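Local atomic coordinates of farnesyltransferase, putative (Trypanosoma cruzi, PDB entry 3WCA), a protein that probably catalyses the magnesium-dependent, reductive head-to-head condensation of two farnesyl diphosphate molecules to squalene, the first committed step toward lanosterol. Residues A[155-158]-A[159-163]; A[280-283]-A[284-288]. The protein carries 1 engineered substitution. All blocks are in the same frame, centred on the assembly; numbering follows the deposited sequence.

From the N terminus, the chain first reaches interaction 1 near the start of helix 154-179, where residues 155-158 bond to 159-163 one turn on. More than a hundred residues later comes interaction 2, in the middle of helix 274-294, with 280-283 meeting 284-288. Each contact closes no more than a helical turn, so the two follow in series and neither nest nor cross. The centres of interaction 1 and interaction 2 are about 20 Å apart, on opposite sides of the chain's centre. Their nearest atoms stay about 11 Å apart. Both helices pack on helix 191-207, through Tyr157 and Cys161 in the first and Gln284 and Ala287 in the second, which gives the two contacts a common neighbour in the all-helical fold.

Interaction 1 (A[155-158]-A[159-163]); sequences ADYD and LYCHY
Close to the magnesium site of the synthase, an early turn of helix 154-179 joins Tyr157 to Cys161 in a sulfur-aromatic contact carried on an i to i+4 backbone bond. Cys161 SG lies 4.5 Å from the centroid of the Tyr157 ring and 29° off its normal, an oblique approach. The nearest ring atoms are CD1 and CE1, Tyr157 CE1 being 4.1 Å from Cys161 SG. Two torsions bring the groups together: Tyr157 turns CG away from its own N, while Cys161 swings SG back beside its N (chi1 -75°), toward the preceding turn. The same two residues are joined by Cys161 N donating to Tyr157 O at 3.0 Å.

The neighbouring bonds repeat this spacing. Leu159 N to Ala155 O, Tyr160 N to Asp156 O and His162 N to Asp158 O span 2.8 to 3.0 Å, and the His162 bond is the most bent of the four at its N-H. The CB atoms of Leu159, Tyr160, Cys161 and His162 lie near the carbonyl oxygens of the preceding turn, as where Leu159 CB comes within 3.4 Å of Ala155 O.

Polar ends lead out of the turn to other partners. Asp156 forms a salt bridge with Arg149 and Asp158 one with Lys202, whereas Tyr160 OH is hydrogen-bonded to Glu71, a magnesium ligand, which makes Tyr160 a second-shell residue of the metal. Tyr157 and Cys161 face helix 191-207, and Tyr157 also touches helix 243-258. The four consecutive i to i+4 bonds are those of a regular alpha helix, here one wall of the all-alpha isoprenoid synthase fold beside its aspartate-rich magnesium site.

Interaction 2 (A[280-283]-A[284-288]); sequences SAIP and QVMAM
Ser280 meets Gln284 through its backbone carbonyl: CG of the glutamine lies 3.4 Å from Ser280 O, and a water bridges the two residues. The water donates to Ser280 O at 2.7 Å and accepts from Gln284 NE2 at 3.2 Å. Gln284 sends CG back toward the preceding turn, beside its backbone N (chi1 -62°), and the bend at chi2 then turns the amide toward the water; NE2 is also hydrogen-bonded to Met196 O. Ser280 OG bonds to Val276 O, and the Ser280 side chain lies about 4 Å from the bound farnesyl thiodiphosphate.

Ala281 gives its carbonyl to Val285 N at 2.9 Å, with an N-H...O angle of 166°. The valine also lays CG2 against that oxygen, 3.4 Å away.

Ile282 and Met286 run side by side, pointing the same way, although their exact fit is doubtful because Met286 CG is modelled too close to Ile282 O. Both touch Phe316 of helix 309-318.

Pro283 has no N-H, so no bond can run from its nitrogen to the turn before, and the helix is kinked there. Its carbonyl still accepts from Ala287 N at 2.9 Å, although the N-H...O angle is only 147°, and Ala287 CB rests against the same oxygen. The bonds from Val285 N and Ala287 N show the i to i+4 pattern taken up again just beyond Pro283, as in a proline-kinked alpha helix, set within the all-alpha squalene/phytoene synthase fold between helices 191-207, 261-269 and 309-318.

Interaction 1 (A[155-158]-A[159-163])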
loop_
_atom_site.group_PDB
_atom_site.type_symbol
_atom_site.label_atom_id
_atom_site.label_comp_id
_atom_site.label_asym_id
_atom_site.label_seq_id
_atom_site.Cartn_x
_atom_site.Cartn_y
_atom_site.Cartn_z
ATOM N N ALA A 155 -12.841 8.655 -8.360
ATOM C CA ALA A 155 -11.917 8.485 -9.476
ATOM C C ALA A 155 -10.567 9.027 -9.029
ATOM O O ALA A 155 -9.530 8.417 -9.289
ATOM C CB ALA A 155 -12.419 9.262 -10.699
ATOM N N ASP A 156 -10.589 10.184 -8.370
ATOM C CA ASP A 156 -9.371 10.799 -7.851
ATOM C C ASP A 156 -8.737 9.833 -6.838
ATOM O O ASP A 156 -7.542 9.565 -6.893
ATOM C CB ASP A 156 -9.680 12.118 -7.119
ATOM C CG ASP A 156 -10.043 13.269 -8.058
ATOM O OD1 ASP A 156 -10.592 14.267 -7.544
ATOM O OD2 ASP A 156 -9.777 13.200 -9.280
ATOM N N TYR A 157 -9.554 9.335 -5.911
ATOM C CA TYR A 157 -9.110 8.406 -4.866
ATOM C C TYR A 157 -8.388 7.221 -5.516
ATOM O O TYR A 157 -7.237 6.941 -5.200
ATOM C CB TYR A 157 -10.333 7.943 -4.061
ATOM C CG TYR A 157 -10.089 6.988 -2.896
ATOM C CD1 TYR A 157 -9.032 7.179 -1.993
ATOM C CD2 TYR A 157 -10.989 5.954 -2.635
ATOM C CE1 TYR A 157 -8.894 6.365 -0.854
ATOM C CE2 TYR A 157 -10.859 5.137 -1.507
ATOM C CZ TYR A 157 -9.816 5.349 -0.619
ATOM O OH TYR A 157 -9.729 4.554 0.512
ATOM N N ASP A 158 -9.072 6.547 -6.438
ATOM C CA ASP A 158 -8.507 5.414 -7.161
ATOM C C ASP A 158 -7.231 5.741 -7.925
ATOM O O ASP A 158 -6.269 4.971 -7.890
ATOM C CB ASP A 158 -9.536 4.852 -8.137
ATOM C CG ASP A 158 -10.530 3.942 -7.460
ATOM O OD1 ASP A 158 -10.753 4.106 -6.249
ATOM O OD2 ASP A 158 -11.093 3.067 -8.137
ATOM N N LEU A 159 -7.210 6.874 -8.620
ATOM C CA LEU A 159 -6.025 7.231 -9.390
ATOM C C LEU A 159 -4.839 7.529 -8.483
ATOM O O LEU A 159 -3.714 7.120 -8.776
ATOM C CB LEU A 159 -6.310 8.422 -10.318
ATOM C CG LEU A 159 -5.168 8.860 -11.252
ATOM C CD1 LEU A 159 -4.806 7.717 -12.213
ATOM C CD2 LEU A 159 -5.589 10.133 -12.034
ATOM N N TYR A 160 -5.080 8.236 -7.384
ATOM C CA TYR A 160 -3.993 8.544 -6.460
ATOM C C TYR A 160 -3.429 7.245 -5.857
ATOM O O TYR A 160 -2.217 7.121 -5.668
ATOM C CB TYR A 160 -4.460 9.478 -5.333
ATOM C CG TYR A 160 -3.366 9.786 -4.331
ATOM C CD1 TYR A 160 -2.365 10.712 -4.624
ATOM C CD2 TYR A 160 -3.296 9.104 -3.111
ATOM C CE1 TYR A 160 -1.314 10.948 -3.729
ATOM C CE2 TYR A 160 -2.254 9.328 -2.211
ATOM C CZ TYR A 160 -1.265 10.249 -2.526
ATOM O OH TYR A 160 -0.224 10.463 -1.648
ATOM N N CYS A 161 -4.311 6.295 -5.549
ATOM C CA CYS A 161 -3.885 5.019 -4.994
ATOM C C CYS A 161 -3.045 4.295 -6.033
ATOM O O CYS A 161 -2.072 3.615 -5.696
ATOM C CB CYS A 161 -5.096 4.155 -4.596
ATOM S SG CYS A 161 -5.913 4.713 -3.069
ATOM N N HIS A 162 -3.426 4.450 -7.298
ATOM C CA HIS A 162 -2.701 3.828 -8.400
ATOM C C HIS A 162 -1.259 4.327 -8.429
ATOM O O HIS A 162 -0.320 3.532 -8.488
ATOM C CB HIS A 162 -3.387 4.152 -9.734
ATOM C CG HIS A 162 -2.548 3.856 -10.938
ATOM N ND1 HIS A 162 -2.257 2.572 -11.345
ATOM C CD2 HIS A 162 -1.927 4.681 -11.816
ATOM C CE1 HIS A 162 -1.492 2.618 -12.423
ATOM N NE2 HIS A 162 -1.277 3.887 -12.729
ATOM N N TYR A 163 -1.088 5.643 -8.365
ATOM C CA TYR A 163 0.236 6.251 -8.402
ATOM C C TYR A 163 1.154 5.905 -7.238
ATOM O O TYR A 163 2.365 5.784 -7.427
ATOM C CB TYR A 163 0.142 7.788 -8.463
ATOM C CG TYR A 163 -0.402 8.383 -9.759
ATOM C CD1 TYR A 163 0.149 8.051 -10.998
ATOM C CD2 TYR A 163 -1.442 9.312 -9.732
ATOM C CE1 TYR A 163 -0.326 8.635 -12.186
ATOM C CE2 TYR A 163 -1.924 9.900 -10.904
ATOM C CZ TYR A 163 -1.365 9.561 -12.125
ATOM O OH TYR A 163 -1.857 10.145 -13.275
#

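Interaction 2 (A[280-283]-A[284-288])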
loop_
_atom_site.group_PDB
_atom_site.type_symbol
_atom_site.label_atom_id
_atom_site.label_comp_id
_atom_site.label_asym_id
_atom_site.label_seq_id
_atom_site.Cartn_x
_atom_site.Cartn_y
_atom_site.Cartn_z
ATOM N N SER A 280 3.927 -11.865 -1.455
ATOM C CA SER A 280 2.734 -11.206 -2.000
ATOM C C SER A 280 1.456 -11.378 -1.172
ATOM O O SER A 280 0.635 -10.460 -1.068
ATOM C CB SER A 280 2.466 -11.718 -3.423
ATOM O OG SER A 280 3.540 -11.392 -4.305
ATOM N N ALA A 281 1.312 -12.551 -0.568
ATOM C CA ALA A 281 0.132 -12.898 0.215
ATOM C C ALA A 281 0.030 -12.294 1.604
ATOM O O ALA A 281 -1.035 -11.828 2.000
ATOM C CB ALA A 281 0.030 -14.409 0.328
ATOM N N ILE A 282 1.130 -12.319 2.343
ATOM C CA ILE A 282 1.134 -11.825 3.709
ATOM C C ILE A 282 0.558 -10.431 3.903
ATOM O O ILE A 282 -0.284 -10.234 4.766
ATOM C CB ILE A 282 2.554 -11.932 4.303
ATOM C CG1 ILE A 282 2.871 -13.421 4.528
ATOM C CG2 ILE A 282 2.677 -11.114 5.592
ATOM C CD1 ILE A 282 4.322 -13.707 4.918
ATOM N N PRO A 283 0.998 -9.449 3.108
ATOM C CA PRO A 283 0.443 -8.108 3.289
ATOM C C PRO A 283 -1.061 -8.077 2.984
ATOM O O PRO A 283 -1.818 -7.355 3.637
ATOM C CB PRO A 283 1.260 -7.267 2.306
ATOM C CG PRO A 283 2.605 -8.015 2.263
ATOM C CD PRO A 283 2.100 -9.429 2.131
ATOM N N GLN A 284 -1.496 -8.862 2.003
ATOM C CA GLN A 284 -2.908 -8.899 1.662
ATOM C C GLN A 284 -3.719 -9.496 2.815
ATOM O O GLN A 284 -4.758 -8.959 3.189
ATOM C CB GLN A 284 -3.152 -9.718 0.385
ATOM C CG GLN A 284 -2.486 -9.168 -0.890
ATOM C CD GLN A 284 -2.939 -7.765 -1.239
ATOM O OE1 GLN A 284 -4.102 -7.408 -1.036
ATOM N NE2 GLN A 284 -2.028 -6.962 -1.773
ATOM N N VAL A 285 -3.256 -10.606 3.379
ATOM C CA VAL A 285 -3.988 -11.212 4.487
ATOM C C VAL A 285 -4.027 -10.250 5.691
ATOM O O VAL A 285 -5.037 -10.156 6.387
ATOM C CB VAL A 285 -3.360 -12.553 4.897
ATOM C CG1 VAL A 285 -4.065 -13.108 6.125
ATOM C CG2 VAL A 285 -3.460 -13.538 3.739
ATOM N N MET A 286 -2.935 -9.531 5.923
ATOM C CA MET A 286 -2.864 -8.560 7.018
ATOM C C MET A 286 -3.855 -7.411 6.792
ATOM O O MET A 286 -4.459 -6.903 7.731
ATOM C CB MET A 286 -1.466 -7.971 7.095
ATOM C CG MET A 286 -0.406 -9.001 7.269
ATOM S SD MET A 286 0.121 -8.977 8.944
ATOM C CE MET A 286 1.723 -8.210 8.659
ATOM N N ALA A 287 -3.985 -6.991 5.539
ATOM C CA ALA A 287 -4.891 -5.909 5.188
ATOM C C ALA A 287 -6.330 -6.331 5.453
ATOM O O ALA A 287 -7.117 -5.554 5.994
ATOM C CB ALA A 287 -4.711 -5.525 3.716
ATOM N N MET A 288 -6.673 -7.561 5.083
ATOM C CA MET A 288 -8.027 -8.042 5.310
ATOM C C MET A 288 -8.314 -8.174 6.807
ATOM O O MET A 288 -9.446 -7.947 7.238
ATOM C CB MET A 288 -8.265 -9.374 4.599
ATOM C CG MET A 288 -9.712 -9.874 4.698
ATOM S SD MET A 288 -10.949 -8.866 3.801
ATOM C CE MET A 288 -10.659 -9.453 2.209
HETATM O O HOH W 1 1.029 -7.776 -1.515
#